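Long-range contact in aminotransferase, class I and II (PDB 5Z0Q), which belongs to the class I and II aminotransferases, a family of pyridoxal-5'-phosphate enzymes, and holds pyridoxal-5'-phosphate in a pocket beside its large mixed sheet: residues D227-S239 against A249-F263. Numbering follows the deposited sequence.
Sequences DAAQRSITLMSPS and ASLAVIPNPELRARF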
loop_
_atom_site.group_PDB
_atom_site.type_symbol
_atom_site.label_atom_id
_atom_site.label_comp_id
_atom_site.label_asym_id
_atom_site.label_seq_id
_atom_site.Cartn_x
_atom_site.Cartn_y
_atom_site.Cartn_z
ATOM N N ASP A 227 -17.247 16.137 21.392
ATOM C CA ASP A 227 -15.889 16.279 21.904
ATOM C C ASP A 227 -15.048 15.055 21.566
ATOM O O ASP A 227 -13.874 15.183 21.197
ATOM C CB ASP A 227 -15.915 16.510 23.413
ATOM C CG ASP A 227 -14.529 16.702 23.997
ATOM O OD1 ASP A 227 -13.976 17.814 23.861
ATOM O OD2 ASP A 227 -13.991 15.740 24.589
ATOM N N ALA A 228 -15.631 13.860 21.686
ATOM C CA ALA A 228 -14.907 12.646 21.329
ATOM C C ALA A 228 -14.600 12.609 19.837
ATOM O O ALA A 228 -13.542 12.121 19.427
ATOM C CB ALA A 228 -15.712 11.413 21.740
ATOM N N ALA A 229 -15.517 13.119 19.012
ATOM C CA ALA A 229 -15.295 13.123 17.571
ATOM C C ALA A 229 -14.151 14.055 17.187
ATOM O O ALA A 229 -13.354 13.733 16.300
ATOM C CB ALA A 229 -16.581 13.517 16.846
ATOM N N GLN A 230 -14.050 15.208 17.847
ATOM C CA GLN A 230 -13.028 16.195 17.517
ATOM C C GLN A 230 -11.669 15.885 18.129
ATOM O O GLN A 230 -10.728 16.659 17.927
ATOM C CB GLN A 230 -13.484 17.589 17.957
ATOM C CG GLN A 230 -14.695 18.113 17.200
ATOM C CD GLN A 230 -14.422 18.289 15.718
ATOM O OE1 GLN A 230 -13.315 18.652 15.320
ATOM N NE2 GLN A 230 -15.429 18.024 14.894
ATOM N N ARG A 231 -11.536 14.778 18.862
ATOM C CA ARG A 231 -10.275 14.430 19.505
ATOM C C ARG A 231 -9.793 13.032 19.133
ATOM O O ARG A 231 -8.817 12.553 19.722
ATOM C CB ARG A 231 -10.405 14.543 21.030
ATOM C CG ARG A 231 -11.207 13.414 21.664
ATOM C CD ARG A 231 -11.650 13.739 23.087
ATOM N NE ARG A 231 -10.544 14.158 23.944
ATOM C CZ ARG A 231 -10.409 15.383 24.442
ATOM N NH1 ARG A 231 -11.316 16.312 24.178
ATOM N NH2 ARG A 231 -9.370 15.678 25.212
ATOM N N SER A 232 -10.435 12.370 18.172
ATOM C CA SER A 232 -10.174 10.965 17.901
ATOM C C SER A 232 -10.022 10.712 16.408
ATOM O O SER A 232 -10.331 11.559 15.567
ATOM C CB SER A 232 -11.294 10.075 18.457
ATOM O OG SER A 232 -12.483 10.238 17.706
ATOM N N ILE A 233 -9.532 9.513 16.097
ATOM C CA ILE A 233 -9.481 8.982 14.741
ATOM C C ILE A 233 -10.009 7.555 14.789
ATOM O O ILE A 233 -9.625 6.777 15.668
ATOM C CB ILE A 233 -8.056 9.024 14.155
ATOM C CG1 ILE A 233 -7.997 8.257 12.832
ATOM C CG2 ILE A 233 -7.039 8.481 15.151
ATOM C CD1 ILE A 233 -6.607 8.134 12.255
ATOM N N THR A 234 -10.897 7.218 13.858
ATOM C CA THR A 234 -11.578 5.928 13.843
ATOM C C THR A 234 -11.085 5.112 12.653
ATOM O O THR A 234 -11.151 5.576 11.509
ATOM C CB THR A 234 -13.093 6.123 13.774
ATOM O OG1 THR A 234 -13.497 7.063 14.777
ATOM C CG2 THR A 234 -13.813 4.802 14.005
ATOM N N LEU A 235 -10.603 3.902 12.922
ATOM C CA LEU A 235 -10.082 3.005 11.896
ATOM C C LEU A 235 -11.077 1.874 11.668
ATOM O O LEU A 235 -11.393 1.124 12.599
ATOM C CB LEU A 235 -8.718 2.447 12.300
ATOM C CG LEU A 235 -7.580 3.456 12.466
ATOM C CD1 LEU A 235 -6.330 2.766 12.984
ATOM C CD2 LEU A 235 -7.293 4.160 11.152
ATOM N N MET A 236 -11.563 1.752 10.435
ATOM C CA MET A 236 -12.527 0.721 10.078
ATOM C C MET A 236 -12.192 0.162 8.702
ATOM O O MET A 236 -11.552 0.821 7.879
ATOM C CB MET A 236 -13.962 1.259 10.099
ATOM C CG MET A 236 -14.462 1.628 11.484
ATOM S SD MET A 236 -16.096 2.382 11.448
ATOM C CE MET A 236 -15.797 3.764 10.349
ATOM N N SER A 237 -12.647 -1.070 8.461
ATOM C CA SER A 237 -12.366 -1.786 7.222
ATOM C C SER A 237 -13.201 -3.058 7.136
ATOM O O SER A 237 -13.548 -3.645 8.168
ATOM C CB SER A 237 -10.878 -2.127 7.127
ATOM O OG SER A 237 -10.625 -3.042 6.077
ATOM N N PRO A 238 -13.556 -3.508 5.931
ATOM C CA PRO A 238 -14.245 -4.799 5.802
ATOM C C PRO A 238 -13.276 -5.955 5.610
ATOM O O PRO A 238 -13.676 -7.036 5.164
ATOM C CB PRO A 238 -15.121 -4.593 4.563
ATOM C CG PRO A 238 -14.305 -3.676 3.712
ATOM C CD PRO A 238 -13.550 -2.762 4.660
ATOM N N SER A 239 -12.001 -5.737 5.944
ATOM C CA SER A 239 -10.975 -6.740 5.675
ATOM C C SER A 239 -11.239 -8.028 6.445
ATOM O O SER A 239 -11.204 -9.124 5.875
ATOM C CB SER A 239 -9.592 -6.181 6.017
ATOM O OG SER A 239 -9.227 -5.143 5.125
ATOM N N ALA A 249 -8.175 -2.819 1.900
ATOM C CA ALA A 249 -8.827 -1.527 1.740
ATOM C C ALA A 249 -9.433 -1.113 3.076
ATOM O O ALA A 249 -10.292 -1.819 3.619
ATOM C CB ALA A 249 -9.897 -1.587 0.652
ATOM N N SER A 250 -8.982 0.022 3.608
ATOM C CA SER A 250 -9.436 0.515 4.900
ATOM C C SER A 250 -9.668 2.017 4.801
ATOM O O SER A 250 -9.395 2.644 3.772
ATOM C CB SER A 250 -8.421 0.192 6.004
ATOM O OG SER A 250 -7.232 0.941 5.827
ATOM N N LEU A 251 -10.172 2.600 5.887
ATOM C CA LEU A 251 -10.415 4.033 5.928
ATOM C C LEU A 251 -10.292 4.527 7.361
ATOM O O LEU A 251 -10.567 3.794 8.315
ATOM C CB LEU A 251 -11.793 4.392 5.348
ATOM C CG LEU A 251 -13.055 3.699 5.878
ATOM C CD1 LEU A 251 -13.604 4.378 7.129
ATOM C CD2 LEU A 251 -14.118 3.641 4.791
ATOM N N ALA A 252 -9.871 5.781 7.497
ATOM C CA ALA A 252 -9.791 6.459 8.781
ATOM C C ALA A 252 -10.783 7.613 8.797
ATOM O O ALA A 252 -10.914 8.343 7.810
ATOM C CB ALA A 252 -8.376 6.974 9.051
ATOM N N VAL A 253 -11.480 7.772 9.916
ATOM C CA VAL A 253 -12.493 8.810 10.078
ATOM C C VAL A 253 -11.953 9.831 11.067
ATOM O O VAL A 253 -11.888 9.567 12.274
ATOM C CB VAL A 253 -13.834 8.234 10.549
ATOM C CG1 VAL A 253 -14.900 9.319 10.558
ATOM C CG2 VAL A 253 -14.250 7.071 9.660
ATOM N N ILE A 254 -11.566 10.995 10.561
ATOM C CA ILE A 254 -11.005 12.070 11.366
ATOM C C ILE A 254 -11.910 13.287 11.228
ATOM O O ILE A 254 -11.795 14.055 10.271
ATOM C CB ILE A 254 -9.564 12.401 10.939
ATOM C CG1 ILE A 254 -8.807 11.120 10.583
ATOM C CG2 ILE A 254 -8.842 13.150 12.047
ATOM C CD1 ILE A 254 -7.458 11.363 9.947
ATOM N N PRO A 255 -12.840 13.491 12.167
ATOM C CA PRO A 255 -13.723 14.664 12.071
ATOM C C PRO A 255 -13.000 15.983 12.279
ATOM O O PRO A 255 -13.421 17.001 11.716
ATOM C CB PRO A 255 -14.764 14.412 13.172
ATOM C CG PRO A 255 -14.683 12.943 13.454
ATOM C CD PRO A 255 -13.247 12.580 13.246
ATOM N N ASN A 256 -11.931 16.001 13.065
ATOM C CA ASN A 256 -11.208 17.242 13.310
ATOM C C ASN A 256 -10.464 17.661 12.048
ATOM O O ASN A 256 -9.692 16.867 11.497
ATOM C CB ASN A 256 -10.233 17.067 14.475
ATOM C CG ASN A 256 -9.665 18.386 14.972
ATOM O OD1 ASN A 256 -9.255 19.241 14.187
ATOM N ND2 ASN A 256 -9.638 18.554 16.289
ATOM N N PRO A 257 -10.670 18.886 11.554
ATOM C CA PRO A 257 -9.948 19.305 10.341
ATOM C C PRO A 257 -8.450 19.428 10.548
ATOM O O PRO A 257 -7.673 19.020 9.675
ATOM C CB PRO A 257 -10.592 20.658 10.001
ATOM C CG PRO A 257 -11.909 20.656 10.719
ATOM C CD PRO A 257 -11.674 19.877 11.973
ATOM N N GLU A 258 -8.014 19.981 11.684
ATOM C CA GLU A 258 -6.583 20.140 11.919
ATOM C C GLU A 258 -5.901 18.790 12.106
ATOM O O GLU A 258 -4.787 18.579 11.611
ATOM C CB GLU A 258 -6.341 21.032 13.136
ATOM C CG GLU A 258 -4.886 21.445 13.310
ATOM C CD GLU A 258 -4.392 21.282 14.737
ATOM O OE1 GLU A 258 -3.159 21.239 14.936
ATOM O OE2 GLU A 258 -5.233 21.192 15.657
ATOM N N LEU A 259 -6.548 17.867 12.821
ATOM C CA LEU A 259 -5.974 16.539 12.995
ATOM C C LEU A 259 -5.939 15.767 11.684
ATOM O O LEU A 259 -5.071 14.908 11.494
ATOM C CB LEU A 259 -6.755 15.757 14.052
ATOM C CG LEU A 259 -6.740 16.330 15.470
ATOM C CD1 LEU A 259 -7.508 15.426 16.422
ATOM C CD2 LEU A 259 -5.315 16.541 15.958
ATOM N N ARG A 260 -6.869 16.057 10.769
ATOM C CA ARG A 260 -6.856 15.387 9.473
ATOM C C ARG A 260 -5.715 15.897 8.602
ATOM O O ARG A 260 -5.125 15.130 7.833
ATOM C CB ARG A 260 -8.197 15.576 8.766
ATOM C CG ARG A 260 -8.410 14.634 7.591
ATOM C CD ARG A 260 -9.680 14.965 6.820
ATOM N NE ARG A 260 -10.798 15.287 7.702
ATOM C CZ ARG A 260 -11.395 16.474 7.746
ATOM N NH1 ARG A 260 -10.989 17.451 6.948
ATOM N NH2 ARG A 260 -12.404 16.684 8.582
ATOM N N ALA A 261 -5.395 17.190 8.705
ATOM C CA ALA A 261 -4.278 17.738 7.943
ATOM C C ALA A 261 -2.948 17.204 8.457
ATOM O O ALA A 261 -2.056 16.884 7.664
ATOM C CB ALA A 261 -4.307 19.266 7.995
ATOM N N ARG A 262 -2.795 17.107 9.782
ATOM C CA ARG A 262 -1.585 16.515 10.344
ATOM C C ARG A 262 -1.460 15.045 9.970
ATOM O O ARG A 262 -0.348 14.550 9.756
ATOM C CB ARG A 262 -1.579 16.679 11.866
ATOM C CG ARG A 262 -1.557 18.123 12.340
ATOM C CD ARG A 262 -1.836 18.222 13.834
ATOM N NE ARG A 262 -0.858 17.490 14.633
ATOM C CZ ARG A 262 -0.910 17.373 15.957
ATOM N NH1 ARG A 262 -1.899 17.940 16.635
ATOM N NH2 ARG A 262 0.024 16.688 16.602
ATOM N N PHE A 263 -2.588 14.336 9.884
ATOM C CA PHE A 263 -2.562 12.931 9.493
ATOM C C PHE A 263 -2.155 12.778 8.033
ATOM O O PHE A 263 -1.273 11.975 7.704
ATOM C CB PHE A 263 -3.934 12.303 9.745
ATOM C CG PHE A 263 -3.981 10.816 9.519
ATOM C CD1 PHE A 263 -3.661 9.937 10.540
ATOM C CD2 PHE A 263 -4.362 10.298 8.292
ATOM C CE1 PHE A 263 -3.710 8.570 10.338
ATOM C CE2 PHE A 263 -4.412 8.934 8.083
ATOM C CZ PHE A 263 -4.085 8.069 9.109
#
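The CB of A229 packs on the ring of P255, at 3.9 Å from its CG. Next along, the backbone O of Q230 accepts from N256 ND2 at 2.7 Å. The bond is nearly straight, 174° at the hydrogen, and lies in the amide plane of N256. N256 OD1 caps E258 N and L259 N of its own helix through weak bonds. One amide thus ties the Q230 backbone to the start of helix 257-267. I233 holds CG1 anti to its backbone N (chi1 171°), alongside I254. Its CD1 reaches F263 CE1 at 3.5 Å and also meets A252 CB. T234 pairs with V253 through two backbone hydrogen bonds. L235 CD2 rests on A252 CB at 3.7 Å, on the face covered by helix 101-111. M236 pairs with L251 likewise. The M236 side chain bends at chi3 (-57°), which brings CE to V253 CG2 at 3.7 Å and near L251 CD1. S237 OG donates to A249 O at 2.8 Å and accepts from S239 N, an ST turn; the S239 side chain lies close to pyridoxal-5'-phosphate. Strands 232-236 and 250-253 form an antiparallel pair in the mostly parallel sheet of the large domain of fold-type I PLP enzymes.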